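Local coordinates for Slr1951 protein (Synechocystis sp., PDB 3HX1) that is of unknown function but carries an FHA domain and so probably recognises phosphothreonine-containing partners, perhaps within an adenylate cyclase-like signalling protein, at residues A[36-40]-A[41-45]; A[83-87]-A[88-92]. All coordinates share one frame; numbering follows the deposited sequence.

From the N terminus, strand 31-35 of this FHA domain runs into interaction 1, where the loop 36-40 folds back on residues 41-45 and strand 42-43 takes its place beside strand 31-35 at the edge of the mixed sheet. That loop is complete before interaction 2 begins, so the two follow in series and neither nest nor cross. Interaction 2 closes the hairpin of strands 84-86 and 89-91 at one edge of the antiparallel sheet. Each contact thus forms at an edge strand of one of the two sheets. The contact centres are about 20 Å apart, on opposite sides of the chain's centre, and the two do not touch.

Interaction 1: residues A[36-40]-A[41-45]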
# COMPACT_ATOMS: atom_id res chain seq x y z
N ARG A 36 -6.84 -1.66 7.43
CA ARG A 36 -7.25 -0.88 8.59
C ARG A 36 -7.23 -1.63 9.92
O ARG A 36 -7.29 -1.01 10.99
CB ARG A 36 -8.66 -0.31 8.36
CG ARG A 36 -9.79 -1.32 8.45
CD ARG A 36 -11.11 -0.57 8.59
NE ARG A 36 -12.26 -1.45 8.81
CZ ARG A 36 -13.19 -1.70 7.90
NH1 ARG A 36 -13.12 -1.14 6.70
NH2 ARG A 36 -14.21 -2.51 8.18
N SER A 37 -7.15 -2.95 9.86
CA SER A 37 -7.14 -3.75 11.08
C SER A 37 -5.79 -3.88 11.74
O SER A 37 -4.75 -3.70 11.10
CB SER A 37 -7.68 -5.16 10.79
OG SER A 37 -7.18 -6.09 11.73
N PRO A 38 -5.78 -4.18 13.05
CA PRO A 38 -4.53 -4.34 13.80
C PRO A 38 -3.77 -5.56 13.28
O PRO A 38 -2.58 -5.68 13.50
CB PRO A 38 -5.03 -4.56 15.23
CG PRO A 38 -6.26 -3.74 15.28
CD PRO A 38 -6.93 -4.08 13.96
N ARG A 39 -4.48 -6.45 12.58
CA ARG A 39 -3.86 -7.66 12.00
C ARG A 39 -2.83 -7.31 10.93
O ARG A 39 -1.76 -7.92 10.86
CB ARG A 39 -4.93 -8.55 11.34
CG ARG A 39 -5.55 -9.64 12.22
CD ARG A 39 -6.49 -10.50 11.38
NE ARG A 39 -7.57 -9.71 10.78
CZ ARG A 39 -8.21 -10.03 9.65
NH1 ARG A 39 -7.89 -11.13 8.98
NH2 ARG A 39 -9.17 -9.24 9.19
N ALA A 40 -3.16 -6.33 10.10
CA ALA A 40 -2.30 -5.87 9.01
C ALA A 40 -0.92 -5.40 9.48
O ALA A 40 -0.80 -4.74 10.51
CB ALA A 40 -2.99 -4.73 8.23
N ASP A 41 0.11 -5.74 8.71
CA ASP A 41 1.47 -5.34 9.03
C ASP A 41 1.60 -3.82 8.97
O ASP A 41 2.24 -3.21 9.82
CB ASP A 41 2.44 -5.98 8.04
CG ASP A 41 2.36 -7.50 8.04
OD1 ASP A 41 2.73 -8.12 9.06
OD2 ASP A 41 1.91 -8.07 7.02
N ILE A 42 0.98 -3.21 7.96
CA ILE A 42 1.02 -1.76 7.81
C ILE A 42 -0.41 -1.23 7.92
O ILE A 42 -1.21 -1.43 7.02
CB ILE A 42 1.60 -1.38 6.44
CG1 ILE A 42 3.04 -1.90 6.33
CG2 ILE A 42 1.54 0.13 6.25
CD1 ILE A 42 3.64 -1.78 4.96
N ARG A 43 -0.73 -0.56 9.01
CA ARG A 43 -2.09 -0.08 9.17
C ARG A 43 -2.38 1.17 8.40
O ARG A 43 -1.61 2.13 8.44
CB ARG A 43 -2.43 0.17 10.64
CG ARG A 43 -2.49 -1.09 11.47
CD ARG A 43 -2.99 -0.81 12.88
NE ARG A 43 -4.41 -0.46 12.91
CZ ARG A 43 -5.09 -0.20 14.02
NH1 ARG A 43 -4.49 -0.25 15.21
NH2 ARG A 43 -6.38 0.10 13.95
N ILE A 44 -3.49 1.15 7.67
CA ILE A 44 -3.94 2.31 6.93
C ILE A 44 -5.29 2.63 7.56
O ILE A 44 -6.31 2.01 7.22
CB ILE A 44 -4.13 2.05 5.43
CG1 ILE A 44 -2.79 2.13 4.69
CG2 ILE A 44 -5.02 3.13 4.84
CD1 ILE A 44 -1.78 1.14 5.14
N LYS A 45 -5.28 3.57 8.49
CA LYS A 45 -6.46 3.98 9.24
C LYS A 45 -7.51 4.73 8.43
O LYS A 45 -7.32 5.90 8.07
CB LYS A 45 -6.02 4.85 10.42
CG LYS A 45 -7.14 5.39 11.29
CD LYS A 45 -6.60 6.43 12.27
CE LYS A 45 -7.70 7.05 13.12
NZ LYS A 45 -7.19 8.24 13.87
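Arg43 reaches back over the loop that precedes it and meets Arg36, Ser37 and Pro38, which makes its side chain the main link between 36-40 and 41-45. One hydrogen bond is made across: Arg43 NH2 donates to Arg36 O at 3.3 Å with an N-H...O angle of 147°. It is long and somewhat bent, and the carbonyl oxygen lies near the edge of the guanidinium, tilted a little from its plane. A turn in the chain at chi3 (70°) swings the guanidinium round to this oxygen. Within the loop, Ser37 OG accepts from Arg39 N at 2.9 Å, an ST turn that ties the serine hydroxyl to the backbone two residues on, while Ala40 N makes a weak bond to Ser37 O.

Van der Waals contacts complete the fit. Pro38 CG lies over one face of the Arg43 guanidinium, offset toward its rim and 3.9 Å from Arg43 CZ. Lower down the same arginine, Arg43 CG comes within 3.5 Å of Ser37 O, so the aliphatic part runs past the loop backbone.

Where the two segments come together again, Arg36 CA is 3.3 Å from Ile44 O in a CA-H...O contact, and Arg36 CB also lies beside that oxygen. Asp41 OD2 accepts from Thr33 N, which fastens the start of 41-45 to strand 31-35, and Ile42 and Ile44 pack on Ile16 of strand 11-18.

The Arg36 guanidinium instead turns to the loop at Val49, where NH1 donates to Val49 O; with backbone bonds of Arg36 to Ser50 and Ser37 to Arg51, this holds the loop against residues 49-51. The Gly35-Arg36 pair ending strand 31-35 is an FHA hallmark, and by family resemblance this loop probably helps bind phosphopeptide, though no ligand is seen.

Interaction 2: residues A[83-87]-A[88-92]; sequences GLMIN and GKKVQ
Gly83 meets the Lys90 side chain at the open end of the hairpin: Lys90 CE lies 3.5 Å from Gly83 N. A bend at chi2 (76°) brings the end of the lysine chain beside the glycine, and a water donates to Gly83 O and takes a weak bond from Lys90 NZ. The same carbonyl also accepts from His53 NE2.

Leu84 comes next and contributes through both backbone and side chain. Val91 N donates to Leu84 O at 2.9 Å, with the donor almost in line with the carbonyl bond (C=O...N 170°), and Lys90 CA adds a CA-H...O contact to this oxygen. Leu84 CB rests against Val91 CG2.

Met85, present as selenomethionine, sits opposite Lys90 in a non-hydrogen-bonded pair. Its CG stands anti to the backbone N (chi1 -171°) and presses on the turn at 3.5 Å from Gly88 C, with SE alongside the Gly88 carbonyl.

Ile86 makes the two bonds that define the hairpin end: Ile86 N donates to Lys89 O at 3.0 Å, and Lys89 N donates to Ile86 O at 3.2 Å. In both, the donor stands above the carbonyl plane and off the lone pairs. Ile86 CD1 meets Val91 CG2 at 4.1 Å, the side chains crossing at about a right angle on the face they share with Leu84.

Asn87 and Gly88 form the corners of a type I' turn, both with positive phi, the classic Asn-Gly two-residue hairpin.

Strand 89-91 is outermost in its sheet, and strand 84-86 lies between it and strand 101-103, where Leu84 and Ile86 touch Ile102, Met85 bonds through its backbone to Val103, and Leu84 also reaches Ile70 of strand 68-72.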
# COMPACT_ATOMS: atom_id res chain seq x y z
N GLY A 83 -10.65 -1.07 -4.91
CA GLY A 83 -9.36 -1.74 -4.95
C GLY A 83 -8.21 -0.77 -4.84
O GLY A 83 -8.13 0.04 -3.91
N LEU A 84 -7.30 -0.86 -5.80
CA LEU A 84 -6.14 -0.00 -5.83
C LEU A 84 -6.28 0.85 -7.08
O LEU A 84 -6.29 0.34 -8.20
CB LEU A 84 -4.88 -0.85 -5.90
CG LEU A 84 -4.85 -2.01 -4.90
CD1 LEU A 84 -3.56 -2.80 -5.05
CD2 LEU A 84 -4.97 -1.45 -3.49
N MSE A 85 -6.41 2.16 -6.89
CA MSE A 85 -6.54 3.06 -8.01
C MSE A 85 -5.26 3.83 -8.24
O MSE A 85 -4.78 4.55 -7.37
CB MSE A 85 -7.69 4.03 -7.76
CG MSE A 85 -8.06 4.87 -8.96
SE MSE A 85 -9.75 5.71 -8.61
CE MSE A 85 -9.14 7.20 -7.52
N ILE A 86 -4.68 3.66 -9.42
CA ILE A 86 -3.45 4.35 -9.76
C ILE A 86 -3.72 5.19 -11.00
O ILE A 86 -4.11 4.66 -12.04
CB ILE A 86 -2.32 3.34 -10.01
CG1 ILE A 86 -2.09 2.54 -8.72
CG2 ILE A 86 -1.07 4.07 -10.46
CD1 ILE A 86 -0.94 1.56 -8.79
N ASN A 87 -3.54 6.50 -10.86
CA ASN A 87 -3.79 7.41 -11.96
C ASN A 87 -5.22 7.24 -12.48
O ASN A 87 -5.44 7.10 -13.68
CB ASN A 87 -2.78 7.17 -13.07
CG ASN A 87 -1.36 7.18 -12.57
OD1 ASN A 87 -0.41 7.07 -13.34
ND2 ASN A 87 -1.20 7.31 -11.26
N GLY A 88 -6.17 7.23 -11.54
CA GLY A 88 -7.58 7.12 -11.87
C GLY A 88 -8.12 5.77 -12.31
O GLY A 88 -9.32 5.63 -12.51
N LYS A 89 -7.25 4.78 -12.48
CA LYS A 89 -7.72 3.47 -12.92
C LYS A 89 -7.41 2.31 -11.97
O LYS A 89 -6.27 2.18 -11.49
CB LYS A 89 -7.17 3.18 -14.32
CG LYS A 89 -7.67 4.16 -15.37
CD LYS A 89 -7.02 3.95 -16.73
CE LYS A 89 -7.53 4.97 -17.74
NZ LYS A 89 -6.86 4.84 -19.07
N LYS A 90 -8.42 1.48 -11.73
CA LYS A 90 -8.34 0.31 -10.85
C LYS A 90 -7.45 -0.80 -11.41
O LYS A 90 -7.61 -1.23 -12.54
CB LYS A 90 -9.74 -0.28 -10.64
CG LYS A 90 -10.23 -0.27 -9.21
CD LYS A 90 -10.68 1.12 -8.77
CE LYS A 90 -11.53 1.04 -7.51
NZ LYS A 90 -12.07 2.37 -7.12
N VAL A 91 -6.52 -1.27 -10.59
CA VAL A 91 -5.60 -2.34 -10.98
C VAL A 91 -5.65 -3.50 -9.98
O VAL A 91 -6.06 -3.31 -8.83
CB VAL A 91 -4.15 -1.83 -11.04
CG1 VAL A 91 -4.02 -0.78 -12.12
CG2 VAL A 91 -3.75 -1.27 -9.69
N GLN A 92 -5.24 -4.68 -10.42
CA GLN A 92 -5.24 -5.85 -9.56
C GLN A 92 -3.90 -5.91 -8.85
O GLN A 92 -3.84 -6.01 -7.63
CB GLN A 92 -5.42 -7.12 -10.40
CG GLN A 92 -6.71 -7.16 -11.14
CD GLN A 92 -7.87 -6.93 -10.22
OE1 GLN A 92 -8.04 -7.64 -9.23
NE2 GLN A 92 -8.69 -5.93 -10.54
O HOH W 1 -9.81 2.71 -4.64